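PDB 2CSU: 457aa long hypothetical protein from Pyrococcus horikoshii, which is of unknown function but combines a Rossmann-type CoA-binding domain with a succinyl-CoA-ligase-like flavodoxin domain and a ligase-CoA domain. Local coordinates for residues K29-Y34 against V137-T142; V130-T135 against K178-G183; F143-K148 against K168-D173; K204-Y209 against K230-L235. All blocks are in the same frame, centred on the assembly; numbering follows the deposited sequence.

Interaction 1 (K29-Y34 against V137-T142); sequences KNLKEY and VDLNAT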
loop_
_atom_site.group_PDB
_atom_site.type_symbol
_atom_site.label_atom_id
_atom_site.label_comp_id
_atom_site.label_asym_id
_atom_site.label_seq_id
_atom_site.Cartn_x
_atom_site.Cartn_y
_atom_site.Cartn_z
ATOM N N LYS A 29 -21.975 0.958 -22.019
ATOM C CA LYS A 29 -22.486 0.714 -20.677
ATOM C C LYS A 29 -22.031 1.805 -19.708
ATOM O O LYS A 29 -22.798 2.351 -18.925
ATOM C CB LYS A 29 -21.960 -0.642 -20.208
ATOM C CG LYS A 29 -21.859 -0.725 -18.684
ATOM C CD LYS A 29 -22.276 -2.095 -18.148
ATOM C CE LYS A 29 -21.077 -2.941 -17.703
ATOM N NZ LYS A 29 -21.105 -4.234 -18.386
ATOM N N ASN A 30 -20.720 2.089 -19.756
ATOM C CA ASN A 30 -20.180 3.117 -18.878
ATOM C C ASN A 30 -20.756 4.494 -19.210
ATOM O O ASN A 30 -20.948 5.337 -18.344
ATOM C CB ASN A 30 -18.660 3.132 -19.038
ATOM C CG ASN A 30 -18.077 1.911 -18.376
ATOM O OD1 ASN A 30 -18.471 1.515 -17.283
ATOM N ND2 ASN A 30 -17.094 1.310 -19.064
ATOM N N LEU A 31 -21.003 4.792 -20.481
ATOM C CA LEU A 31 -21.499 6.114 -20.839
ATOM C C LEU A 31 -22.981 6.315 -20.540
ATOM O O LEU A 31 -23.513 7.410 -20.744
ATOM C CB LEU A 31 -21.215 6.407 -22.321
ATOM C CG LEU A 31 -19.716 6.598 -22.599
ATOM C CD1 LEU A 31 -19.466 6.850 -24.078
ATOM C CD2 LEU A 31 -19.205 7.765 -21.759
ATOM N N LYS A 32 -23.648 5.267 -20.065
ATOM C CA LYS A 32 -25.055 5.433 -19.733
ATOM C C LYS A 32 -25.221 6.319 -18.497
ATOM O O LYS A 32 -26.295 6.819 -18.184
ATOM C CB LYS A 32 -25.642 4.048 -19.459
ATOM C CG LYS A 32 -25.771 3.210 -20.732
ATOM C CD LYS A 32 -27.231 2.975 -21.124
ATOM C CE LYS A 32 -27.806 1.697 -20.506
ATOM N NZ LYS A 32 -29.004 1.294 -21.240
ATOM N N GLU A 33 -24.104 6.470 -17.765
ATOM C CA GLU A 33 -24.120 7.299 -16.563
ATOM C C GLU A 33 -23.861 8.775 -16.882
ATOM O O GLU A 33 -23.865 9.641 -16.016
ATOM C CB GLU A 33 -23.044 6.776 -15.610
ATOM C CG GLU A 33 -23.377 5.392 -15.050
ATOM C CD GLU A 33 -22.226 4.905 -14.200
ATOM O OE1 GLU A 33 -21.747 5.664 -13.370
ATOM O OE2 GLU A 33 -21.805 3.765 -14.389
ATOM N N TYR A 34 -23.589 9.044 -18.172
ATOM C CA TYR A 34 -23.298 10.414 -18.576
ATOM C C TYR A 34 -24.557 11.134 -19.079
ATOM O O TYR A 34 -25.097 10.846 -20.140
ATOM C CB TYR A 34 -22.234 10.363 -19.674
ATOM C CG TYR A 34 -21.794 11.738 -20.020
ATOM C CD1 TYR A 34 -21.005 12.462 -19.131
ATOM C CD2 TYR A 34 -22.206 12.326 -21.216
ATOM C CE1 TYR A 34 -20.630 13.762 -19.433
ATOM C CE2 TYR A 34 -21.840 13.629 -21.514
ATOM C CZ TYR A 34 -21.061 14.348 -20.625
ATOM O OH TYR A 34 -20.674 15.638 -20.926
ATOM N N VAL A 137 -18.193 15.159 -14.096
ATOM C CA VAL A 137 -19.504 15.104 -14.734
ATOM C C VAL A 137 -19.878 13.671 -15.132
ATOM O O VAL A 137 -20.587 13.432 -16.100
ATOM C CB VAL A 137 -19.472 16.002 -15.972
ATOM C CG1 VAL A 137 -19.203 17.449 -15.561
ATOM C CG2 VAL A 137 -18.387 15.544 -16.925
ATOM N N ASP A 138 -19.421 12.689 -14.354
ATOM C CA ASP A 138 -19.739 11.284 -14.575
ATOM C C ASP A 138 -19.509 10.820 -16.018
ATOM O O ASP A 138 -20.321 10.072 -16.582
ATOM C CB ASP A 138 -21.198 11.002 -14.165
ATOM C CG ASP A 138 -21.452 11.227 -12.672
ATOM O OD1 ASP A 138 -22.632 11.254 -12.262
ATOM O OD2 ASP A 138 -20.479 11.369 -11.902
ATOM N N LEU A 139 -18.404 11.262 -16.610
ATOM C CA LEU A 139 -18.056 10.886 -17.977
ATOM C C LEU A 139 -16.967 9.814 -17.940
ATOM O O LEU A 139 -15.842 10.080 -17.529
ATOM C CB LEU A 139 -17.540 12.101 -18.749
ATOM C CG LEU A 139 -16.904 11.817 -20.125
ATOM C CD1 LEU A 139 -17.990 11.672 -21.188
ATOM C CD2 LEU A 139 -15.965 12.969 -20.499
ATOM N N ASN A 140 -17.312 8.601 -18.363
ATOM C CA ASN A 140 -16.364 7.501 -18.382
ATOM C C ASN A 140 -16.375 6.827 -19.751
ATOM O O ASN A 140 -16.998 5.783 -19.942
ATOM C CB ASN A 140 -16.705 6.500 -17.267
ATOM C CG ASN A 140 -15.728 5.340 -17.193
ATOM O OD1 ASN A 140 -14.561 5.477 -17.545
ATOM N ND2 ASN A 140 -16.206 4.181 -16.720
ATOM N N ALA A 141 -15.688 7.459 -20.703
ATOM C CA ALA A 141 -15.562 6.959 -22.067
ATOM C C ALA A 141 -14.406 5.946 -22.082
ATOM O O ALA A 141 -13.356 6.167 -22.711
ATOM C CB ALA A 141 -15.268 8.116 -23.010
ATOM N N THR A 142 -14.619 4.837 -21.381
ATOM C CA THR A 142 -13.631 3.775 -21.258
ATOM C C THR A 142 -14.335 2.426 -21.153
ATOM O O THR A 142 -15.569 2.368 -21.052
ATOM C CB THR A 142 -12.792 3.965 -19.965
ATOM O OG1 THR A 142 -13.620 3.778 -18.808
ATOM C CG2 THR A 142 -12.215 5.332 -19.914
HETATM O O HOH W 1 -20.151 7.731 -18.324
HETATM O O HOH W 2 -19.315 5.028 -15.748
HETATM O O HOH W 3 -24.963 10.732 -13.612
#

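Interaction 2 (V130-T135 against K178-G183); sequences VGIMNT and KFISVG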
loop_
_atom_site.group_PDB
_atom_site.type_symbol
_atom_site.label_atom_id
_atom_site.label_comp_id
_atom_site.label_asym_id
_atom_site.label_seq_id
_atom_site.Cartn_x
_atom_site.Cartn_y
_atom_site.Cartn_z
ATOM N N VAL A 130 -7.146 3.138 -23.605
ATOM C CA VAL A 130 -8.249 2.664 -22.775
ATOM C C VAL A 130 -9.387 3.685 -22.716
ATOM O O VAL A 130 -10.502 3.395 -22.301
ATOM C CB VAL A 130 -7.716 2.390 -21.368
ATOM C CG1 VAL A 130 -8.881 2.101 -20.425
ATOM C CG2 VAL A 130 -6.785 1.192 -21.392
ATOM N N GLY A 131 -9.062 4.929 -23.115
ATOM C CA GLY A 131 -10.086 5.966 -23.142
ATOM C C GLY A 131 -9.760 7.114 -22.184
ATOM O O GLY A 131 -8.640 7.268 -21.714
ATOM N N ILE A 132 -10.796 7.909 -21.913
ATOM C CA ILE A 132 -10.724 9.084 -21.039
ATOM C C ILE A 132 -11.902 9.154 -20.042
ATOM O O ILE A 132 -12.957 8.567 -20.251
ATOM C CB ILE A 132 -10.727 10.347 -21.911
ATOM C CG1 ILE A 132 -12.016 10.424 -22.732
ATOM C CG2 ILE A 132 -9.540 10.316 -22.895
ATOM C CD1 ILE A 132 -12.125 11.727 -23.530
HETATM N N MSE A 133 -11.675 9.871 -18.917
HETATM C CA MSE A 133 -12.736 10.115 -17.933
HETATM C C MSE A 133 -12.803 11.576 -17.476
HETATM O O MSE A 133 -11.811 12.286 -17.380
HETATM C CB MSE A 133 -12.492 9.266 -16.683
HETATM C CG MSE A 133 -11.912 7.880 -16.939
HETATM SE SE MSE A 133 -11.902 6.914 -15.423
HETATM C CE MSE A 133 -11.098 5.437 -16.054
ATOM N N ASN A 134 -14.047 12.016 -17.207
ATOM C CA ASN A 134 -14.255 13.238 -16.438
ATOM C C ASN A 134 -15.204 12.971 -15.272
ATOM O O ASN A 134 -16.418 13.095 -15.380
ATOM C CB ASN A 134 -14.842 14.306 -17.359
ATOM C CG ASN A 134 -14.864 15.631 -16.633
ATOM O OD1 ASN A 134 -14.555 15.725 -15.452
ATOM N ND2 ASN A 134 -15.241 16.686 -17.382
ATOM N N THR A 135 -14.608 12.547 -14.145
ATOM C CA THR A 135 -15.411 12.141 -13.000
ATOM C C THR A 135 -16.328 13.269 -12.526
ATOM O O THR A 135 -17.386 13.039 -11.961
ATOM C CB THR A 135 -14.473 11.706 -11.873
ATOM O OG1 THR A 135 -13.553 12.752 -11.579
ATOM C CG2 THR A 135 -13.683 10.464 -12.290
ATOM N N LYS A 178 -9.695 13.934 -13.853
ATOM C CA LYS A 178 -9.735 13.432 -15.224
ATOM C C LYS A 178 -8.723 12.315 -15.417
ATOM O O LYS A 178 -7.721 12.244 -14.709
ATOM C CB LYS A 178 -9.449 14.551 -16.221
ATOM C CG LYS A 178 -10.299 15.779 -16.050
ATOM C CD LYS A 178 -9.994 16.801 -17.128
ATOM C CE LYS A 178 -11.095 17.844 -17.242
ATOM N NZ LYS A 178 -11.102 18.836 -16.127
ATOM N N PHE A 179 -9.013 11.437 -16.368
ATOM C CA PHE A 179 -8.158 10.307 -16.707
ATOM C C PHE A 179 -7.984 10.186 -18.217
ATOM O O PHE A 179 -8.936 10.198 -18.990
ATOM C CB PHE A 179 -8.796 9.033 -16.147
ATOM C CG PHE A 179 -8.057 7.827 -16.654
ATOM C CD1 PHE A 179 -6.939 7.364 -15.969
ATOM C CD2 PHE A 179 -8.502 7.168 -17.790
ATOM C CE1 PHE A 179 -6.270 6.237 -16.424
ATOM C CE2 PHE A 179 -7.826 6.037 -18.238
ATOM C CZ PHE A 179 -6.709 5.566 -17.558
ATOM N N ILE A 180 -6.711 10.110 -18.637
ATOM C CA ILE A 180 -6.450 10.044 -20.062
ATOM C C ILE A 180 -5.441 8.956 -20.416
ATOM O O ILE A 180 -4.247 9.053 -20.160
ATOM C CB ILE A 180 -5.921 11.403 -20.523
ATOM C CG1 ILE A 180 -6.960 12.488 -20.246
ATOM C CG2 ILE A 180 -5.660 11.374 -22.040
ATOM C CD1 ILE A 180 -6.654 13.267 -18.967
ATOM N N SER A 181 -5.977 7.865 -20.981
ATOM C CA SER A 181 -5.109 6.917 -21.659
ATOM C C SER A 181 -4.867 7.378 -23.099
ATOM O O SER A 181 -5.789 7.577 -23.877
ATOM C CB SER A 181 -5.798 5.553 -21.649
ATOM O OG SER A 181 -5.024 4.640 -22.422
ATOM N N VAL A 182 -3.584 7.615 -23.427
ATOM C CA VAL A 182 -3.265 8.131 -24.755
ATOM C C VAL A 182 -2.889 7.007 -25.717
ATOM O O VAL A 182 -2.793 7.179 -26.925
ATOM C CB VAL A 182 -2.103 9.109 -24.617
ATOM C CG1 VAL A 182 -2.558 10.335 -23.831
ATOM C CG2 VAL A 182 -0.961 8.442 -23.877
ATOM N N GLY A 183 -2.638 5.827 -25.120
ATOM C CA GLY A 183 -2.240 4.686 -25.932
ATOM C C GLY A 183 -1.102 5.054 -26.878
ATOM O O GLY A 183 -0.051 5.534 -26.472
HETATM O O HOH W 4 -12.564 17.252 -13.810
#

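Interaction 3 (F143-K148 against K168-D173); sequences FITVAK and KTIKED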
loop_
_atom_site.group_PDB
_atom_site.type_symbol
_atom_site.label_atom_id
_atom_site.label_comp_id
_atom_site.label_asym_id
_atom_site.label_seq_id
_atom_site.Cartn_x
_atom_site.Cartn_y
_atom_site.Cartn_z
ATOM N N PHE A 143 -13.558 1.339 -21.177
ATOM C CA PHE A 143 -14.139 0.018 -21.020
ATOM C C PHE A 143 -13.772 -0.559 -19.653
ATOM O O PHE A 143 -13.767 -1.769 -19.450
ATOM C CB PHE A 143 -13.731 -0.920 -22.166
ATOM C CG PHE A 143 -12.247 -1.066 -22.357
ATOM C CD1 PHE A 143 -11.510 -1.947 -21.570
ATOM C CD2 PHE A 143 -11.591 -0.331 -23.331
ATOM C CE1 PHE A 143 -10.138 -2.092 -21.758
ATOM C CE2 PHE A 143 -10.220 -0.464 -23.532
ATOM C CZ PHE A 143 -9.489 -1.345 -22.747
ATOM N N ILE A 144 -13.478 0.323 -18.706
ATOM C CA ILE A 144 -13.154 -0.093 -17.340
ATOM C C ILE A 144 -13.975 0.738 -16.352
ATOM O O ILE A 144 -14.541 1.760 -16.717
ATOM C CB ILE A 144 -11.632 0.067 -17.015
ATOM C CG1 ILE A 144 -11.238 1.541 -17.012
ATOM C CG2 ILE A 144 -10.791 -0.724 -18.027
ATOM C CD1 ILE A 144 -9.813 1.769 -16.503
ATOM N N THR A 145 -14.058 0.300 -15.103
ATOM C CA THR A 145 -14.843 1.039 -14.116
ATOM C C THR A 145 -14.288 2.458 -13.893
ATOM O O THR A 145 -13.079 2.684 -13.974
ATOM C CB THR A 145 -14.900 0.262 -12.766
ATOM O OG1 THR A 145 -15.862 0.875 -11.906
ATOM C CG2 THR A 145 -13.557 0.281 -12.077
ATOM N N VAL A 146 -15.177 3.411 -13.618
ATOM C CA VAL A 146 -14.782 4.801 -13.405
ATOM C C VAL A 146 -14.040 5.003 -12.075
ATOM O O VAL A 146 -14.352 4.378 -11.064
ATOM C CB VAL A 146 -16.033 5.749 -13.454
ATOM C CG1 VAL A 146 -16.836 5.632 -12.163
ATOM C CG2 VAL A 146 -15.603 7.187 -13.694
ATOM N N ALA A 147 -13.041 5.868 -12.079
ATOM C CA ALA A 147 -12.297 6.120 -10.860
ATOM C C ALA A 147 -13.176 6.974 -9.948
ATOM O O ALA A 147 -14.180 7.543 -10.396
ATOM C CB ALA A 147 -10.990 6.864 -11.188
ATOM N N LYS A 148 -12.818 7.058 -8.672
ATOM C CA LYS A 148 -13.585 7.895 -7.761
ATOM C C LYS A 148 -13.334 9.351 -8.123
ATOM O O LYS A 148 -12.362 9.672 -8.804
ATOM C CB LYS A 148 -13.180 7.655 -6.310
ATOM C CG LYS A 148 -13.749 6.371 -5.724
ATOM C CD LYS A 148 -13.550 6.320 -4.226
ATOM C CE LYS A 148 -14.412 5.245 -3.583
ATOM N NZ LYS A 148 -14.194 5.217 -2.105
ATOM N N LYS A 168 -6.693 0.503 -7.921
ATOM C CA LYS A 168 -5.931 0.743 -6.713
ATOM C C LYS A 168 -6.525 1.887 -5.916
ATOM O O LYS A 168 -6.882 1.724 -4.755
ATOM C CB LYS A 168 -4.477 1.070 -7.056
ATOM C CG LYS A 168 -3.585 1.275 -5.823
ATOM C CD LYS A 168 -2.133 1.524 -6.225
ATOM C CE LYS A 168 -1.168 1.218 -5.088
ATOM N NZ LYS A 168 -1.257 2.115 -3.912
ATOM N N THR A 169 -6.619 3.052 -6.552
ATOM C CA THR A 169 -7.153 4.257 -5.919
ATOM C C THR A 169 -8.580 4.109 -5.395
ATOM O O THR A 169 -8.926 4.673 -4.360
ATOM C CB THR A 169 -7.122 5.433 -6.898
ATOM O OG1 THR A 169 -7.670 5.012 -8.154
ATOM C CG2 THR A 169 -5.685 5.916 -7.102
ATOM N N ILE A 170 -9.401 3.358 -6.120
ATOM C CA ILE A 170 -10.785 3.136 -5.741
ATOM C C ILE A 170 -10.831 2.542 -4.346
ATOM O O ILE A 170 -11.510 3.069 -3.458
ATOM C CB ILE A 170 -11.488 2.196 -6.746
ATOM C CG1 ILE A 170 -11.773 2.965 -8.040
ATOM C CG2 ILE A 170 -12.786 1.636 -6.148
ATOM C CD1 ILE A 170 -12.357 2.139 -9.154
ATOM N N LYS A 171 -10.100 1.452 -4.148
ATOM C CA LYS A 171 -10.065 0.816 -2.843
ATOM C C LYS A 171 -9.394 1.699 -1.788
ATOM O O LYS A 171 -9.772 1.663 -0.612
ATOM C CB LYS A 171 -9.321 -0.520 -2.915
ATOM C CG LYS A 171 -9.154 -1.170 -1.555
ATOM C CD LYS A 171 -8.699 -2.616 -1.655
ATOM C CE LYS A 171 -8.198 -3.116 -0.304
ATOM N NZ LYS A 171 -7.961 -4.588 -0.321
ATOM N N GLU A 172 -8.401 2.483 -2.206
ATOM C CA GLU A 172 -7.670 3.357 -1.284
ATOM C C GLU A 172 -8.405 4.670 -1.086
ATOM O O GLU A 172 -7.921 5.573 -0.404
ATOM C CB GLU A 172 -6.255 3.642 -1.808
ATOM C CG GLU A 172 -5.316 2.442 -1.790
ATOM C CD GLU A 172 -3.915 2.790 -2.271
ATOM O OE1 GLU A 172 -3.779 3.780 -3.012
ATOM O OE2 GLU A 172 -2.959 2.071 -1.920
ATOM N N ASP A 173 -9.568 4.776 -1.712
ATOM C CA ASP A 173 -10.400 5.961 -1.601
ATOM C C ASP A 173 -9.767 7.264 -2.072
ATOM O O ASP A 173 -9.865 8.287 -1.401
ATOM C CB ASP A 173 -10.878 6.145 -0.156
ATOM C CG ASP A 173 -11.880 7.279 -0.022
ATOM O OD1 ASP A 173 -13.069 7.050 -0.337
ATOM O OD2 ASP A 173 -11.483 8.394 0.384
HETATM O O HOH W 5 -10.305 6.424 -7.892
#

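Interaction 4 (K204-Y209 against K230-L235); sequences KAIALY and KPIIAL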
loop_
_atom_site.group_PDB
_atom_site.type_symbol
_atom_site.label_atom_id
_atom_site.label_comp_id
_atom_site.label_asym_id
_atom_site.label_seq_id
_atom_site.Cartn_x
_atom_site.Cartn_y
_atom_site.Cartn_z
ATOM N N LYS A 204 -6.315 20.092 -9.858
ATOM C CA LYS A 204 -5.365 20.798 -9.006
ATOM C C LYS A 204 -3.924 20.368 -9.295
ATOM O O LYS A 204 -2.963 21.084 -9.046
ATOM C CB LYS A 204 -5.718 20.498 -7.549
ATOM C CG LYS A 204 -6.757 21.474 -6.992
ATOM C CD LYS A 204 -7.455 20.935 -5.741
ATOM C CE LYS A 204 -8.866 21.506 -5.563
ATOM N NZ LYS A 204 -9.120 21.764 -4.147
ATOM N N ALA A 205 -3.796 19.129 -9.807
ATOM C CA ALA A 205 -2.470 18.617 -10.135
ATOM C C ALA A 205 -2.522 17.627 -11.302
ATOM O O ALA A 205 -3.558 17.077 -11.649
ATOM C CB ALA A 205 -1.908 17.926 -8.893
ATOM N N ILE A 206 -1.350 17.442 -11.941
ATOM C CA ILE A 206 -1.270 16.498 -13.051
ATOM C C ILE A 206 -0.266 15.379 -12.765
ATOM O O ILE A 206 0.878 15.615 -12.399
ATOM C CB ILE A 206 -0.847 17.266 -14.304
ATOM C CG1 ILE A 206 -1.754 18.481 -14.516
ATOM C CG2 ILE A 206 -0.979 16.357 -15.540
ATOM C CD1 ILE A 206 -1.175 19.471 -15.526
ATOM N N ALA A 207 -0.717 14.136 -12.878
ATOM C CA ALA A 207 0.137 12.988 -12.624
ATOM C C ALA A 207 0.400 12.376 -13.987
ATOM O O ALA A 207 -0.521 12.266 -14.801
ATOM C CB ALA A 207 -0.570 11.985 -11.711
ATOM N N LEU A 208 1.648 11.996 -14.248
ATOM C CA LEU A 208 1.981 11.420 -15.543
ATOM C C LEU A 208 2.717 10.095 -15.443
ATOM O O LEU A 208 3.601 9.940 -14.611
ATOM C CB LEU A 208 2.872 12.383 -16.349
ATOM C CG LEU A 208 2.433 13.795 -16.767
ATOM C CD1 LEU A 208 3.594 14.479 -17.500
ATOM C CD2 LEU A 208 1.215 13.729 -17.678
ATOM N N TYR A 209 2.326 9.131 -16.274
ATOM C CA TYR A 209 3.057 7.870 -16.343
ATOM C C TYR A 209 3.640 7.921 -17.744
ATOM O O TYR A 209 2.936 7.689 -18.728
ATOM C CB TYR A 209 2.179 6.628 -16.239
ATOM C CG TYR A 209 3.016 5.377 -16.496
ATOM C CD1 TYR A 209 3.929 4.926 -15.544
ATOM C CD2 TYR A 209 2.943 4.695 -17.711
ATOM C CE1 TYR A 209 4.755 3.831 -15.781
ATOM C CE2 TYR A 209 3.772 3.587 -17.970
ATOM C CZ TYR A 209 4.676 3.163 -16.991
ATOM O OH TYR A 209 5.504 2.086 -17.208
ATOM N N LYS A 230 0.161 25.066 -11.785
ATOM C CA LYS A 230 -0.051 23.890 -10.946
ATOM C C LYS A 230 0.955 22.786 -11.255
ATOM O O LYS A 230 1.582 22.757 -12.306
ATOM C CB LYS A 230 -1.476 23.377 -11.162
ATOM C CG LYS A 230 -2.194 24.085 -12.313
ATOM C CD LYS A 230 -3.393 23.284 -12.826
ATOM C CE LYS A 230 -4.655 24.142 -12.964
ATOM N NZ LYS A 230 -5.775 23.306 -13.391
ATOM N N PRO A 231 1.197 21.941 -10.241
ATOM C CA PRO A 231 2.211 20.893 -10.305
ATOM C C PRO A 231 1.958 19.707 -11.232
ATOM O O PRO A 231 0.815 19.322 -11.521
ATOM C CB PRO A 231 2.376 20.479 -8.837
ATOM C CG PRO A 231 1.050 20.710 -8.272
ATOM C CD PRO A 231 0.636 22.033 -8.882
ATOM N N ILE A 232 3.063 19.153 -11.710
ATOM C CA ILE A 232 3.055 18.008 -12.590
ATOM C C ILE A 232 3.997 16.978 -11.970
ATOM O O ILE A 232 5.143 17.292 -11.665
ATOM C CB ILE A 232 3.546 18.410 -13.999
ATOM C CG1 ILE A 232 2.574 19.431 -14.607
ATOM C CG2 ILE A 232 3.697 17.178 -14.873
ATOM C CD1 ILE A 232 3.018 20.042 -15.924
ATOM N N ILE A 233 3.496 15.761 -11.762
ATOM C CA ILE A 233 4.282 14.679 -11.174
ATOM C C ILE A 233 4.421 13.560 -12.213
ATOM O O ILE A 233 3.414 13.003 -12.668
ATOM C CB ILE A 233 3.601 14.086 -9.901
ATOM C CG1 ILE A 233 3.379 15.167 -8.840
ATOM C CG2 ILE A 233 4.495 13.019 -9.286
ATOM C CD1 ILE A 233 2.429 16.261 -9.239
ATOM N N ALA A 234 5.663 13.233 -12.578
ATOM C CA ALA A 234 5.926 12.196 -13.573
ATOM C C ALA A 234 6.648 10.964 -13.052
ATOM O O ALA A 234 7.653 11.060 -12.352
ATOM C CB ALA A 234 6.719 12.779 -14.742
ATOM N N LEU A 235 6.113 9.803 -13.406
ATOM C CA LEU A 235 6.696 8.515 -13.051
ATOM C C LEU A 235 7.219 8.017 -14.400
ATOM O O LEU A 235 6.437 7.692 -15.295
ATOM C CB LEU A 235 5.621 7.556 -12.501
ATOM C CG LEU A 235 6.021 6.069 -12.348
ATOM C CD1 LEU A 235 7.251 5.942 -11.445
ATOM C CD2 LEU A 235 4.848 5.262 -11.782
#

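Interaction 1 (K29-Y34 against V137-T142)
The CD1 methyl of Leu139 sits over one face of the Tyr34 ring, 3.8 Å from its centroid and close to the ring normal, in a CH-pi contact. The rim of the same ring faces backbone. Val137 O lies 3.2 Å from Tyr34 CD1, near the ring plane, and Val137 CG2 packs in plane beside CE1. Leu31 adds a small apolar patch, its CD2 touching Leu139 CD1 and, at 4.1 Å, Ala141 CB. The direct hydrogen bond comes from Asn30, whose ND2 reaches Thr142 O at 2.7 Å with an N-H...O angle of 151°, approaching from above the carbonyl plane and not on a lone pair. CG of Asn30 lies anti to its carbonyl carbon (chi1 -73°), which sends the amide past Asn140; the two amide planes are 41° apart.

The contact brings the C-terminal end of helix 23-31, in the Rossmann-type CoA-binding domain, against the second strand of the hairpin 131-134/139-142. A G1 beta bulge, in which Asp138 and Leu139 both face Asn134, starts that strand, and an inverse gamma turn centred on Ala141 bends it.

Water joins the two segments. One molecule donates to Asn30 O and Asp138 O and accepts from Asn140 N; another links Glu33 O to the Asp138 carboxylate at OD1. Farther out, Pro8 O takes the hydrogen bond of Tyr34 OH, and Ile144 O receives Asn140 ND2. Ile11 of strand 10-14 packs on Leu31, Tyr34 and Leu139, while Val39 of strand 38-42 touches Leu31 and Tyr34.

Interaction 2 (V130-T135 against K178-G183)
Met133 and Phe179 form an antiparallel hydrogen-bonded pair: Met133 N donates to Phe179 O at 2.8 Å, and Phe179 N returns a bond to Met133 O at 3.1 Å. Ser181 N to Gly131 O continues the pairing. Next to Gly131, the Ser181 side chain takes over, its OG accepting from Val130 N at 2.9 Å with an almost straight N-H...O angle of 178°.

Apolar contacts differ between the faces. On one, selenomethionine Met133 lays its extended chain obliquely against the Phe179 ring, SE 4.8 Å from the centroid, a Met-aromatic contact; CG presses on Phe179 CB at 3.4 Å. On the other, Ile132 CG2 touches Ile180 CG2 at 4.1 Å.

The polar ends share that second face. One water bridges Asn134 OD1 and Lys178 NZ, while Asn134 ND2 binds Phe6 O and Lys178 NZ forms a salt bridge with Asp203.

Strand 131-134 thus joins the hairpin it forms with 139-142, antiparallel, to strand 175-181 of the otherwise parallel sheet of the flavodoxin-like domain.

Interaction 3 (F143-K148 against K168-D173)
The carboxylate of Asp173 is met at OD1 by Lys148 NZ, 2.8 Å away on the anti side and 20° out of the carboxylate plane. This salt bridge has the two side chains crossing at about a right angle: Lys148 is extended beyond CG and runs along the helix end, its CE 3.6 Å from Ile170 O, whereas Asp173 comes across its tip. The carboxylate of Glu172 serves the helix itself, receiving Lys168 NZ at OE2 on the syn side, 2.6 Å away; Lys168 has a second acidic partner in Asp277.

Apolar packing is carried by Ile170. Its CD1 meets Thr145 CG2 tip to tip at 3.7 Å and lies 3.6 Å from Val146 O. The CG1 branch, anti to the carbonyl carbon (chi1 -74°), carries CD1 out to the 143-148 loop. A water accepting from Lys148 N and donating to Thr169 OG1 adds a polar link.

The second subunit closes on the same helix: its Tyr414 packs on Ile170, and its Glu417 forms a salt bridge with Lys171. Asp173, with positive phi and its N bonded 3.1 Å back to Ile170 O, ends helix 159-171 in a Schellman motif. That helix is the connection of a beta-alpha-beta crossover between parallel strands 152-156 and 175-181, as expected of a flavodoxin-like domain.

Interaction 4 (K204-Y209 against K230-L235)
Ile206 and Ile232 lie side by side and point the same way, Ile206 CD1 resting on Ile232 CG1 at 3.9 Å. Both have CG1 anti to the carbonyl carbon (chi1 -52° and -63°), which keeps the two chains in step. Leu208 instead slants across Ile232, its CD1 3.8 Å from Ile232 CG2, and sets its CB against Ala234 CB. These four lie on one face; helix 190-197 packs there, Leu197 on Ile206, Met194 on Ile232 and Phe190 on Leu208.

On the opposite face, Tyr209 turns its ring edge to Leu235: CD2 lies in the ring plane, 3.9 Å from Tyr209 CD1. Ile233 curls its CD1 back to 3.6 Å from Ile206 O. Met279 of helix 276-283 packs on Ala207 and Leu235, and Gly304 of the second subunit touches Tyr209.

The backbones fix this register. Ile206 N donates to Pro231 O, and Ile206 O accepts from Ile233 N at 2.7 Å; Leu208 N donates to Ile233 O at 2.6 Å, and Leu208 O accepts from Leu235 N. At the entry, Lys230 CB sits 3.5 Å from Lys204 O, and Lys230 NZ donates to the carbonyls of Asp203, Thr200 and Leu197.

Strands 205-210 and 232-236, joined by helix 216-229, form a beta-alpha-beta unit in the parallel part of the mixed sheet of the flavodoxin-like domain.

Interactions 1, 2 and 4 are buried and reach one mixed sheet; interaction 3 lies at the surface, where several of its residues meet the second subunit, which reaches interaction 4 at Tyr209. Interactions 1 and 2 hold the two strands of the hairpin 131-134/139-142 to different neighbours, one to a helix end by an asparagine side-chain hydrogen bond, water bridges and a ring contact, the other to strand 175-181 by antiparallel backbone bonds. Interaction 4 is also strand pairing, but parallel and almost wholly apolar in its side chains; it does not touch the others. Interaction 3, nested inside the loop closed by interaction 2, relies on a salt bridge and one isoleucine, and touches interaction 2 where Ala147 packs on Met133.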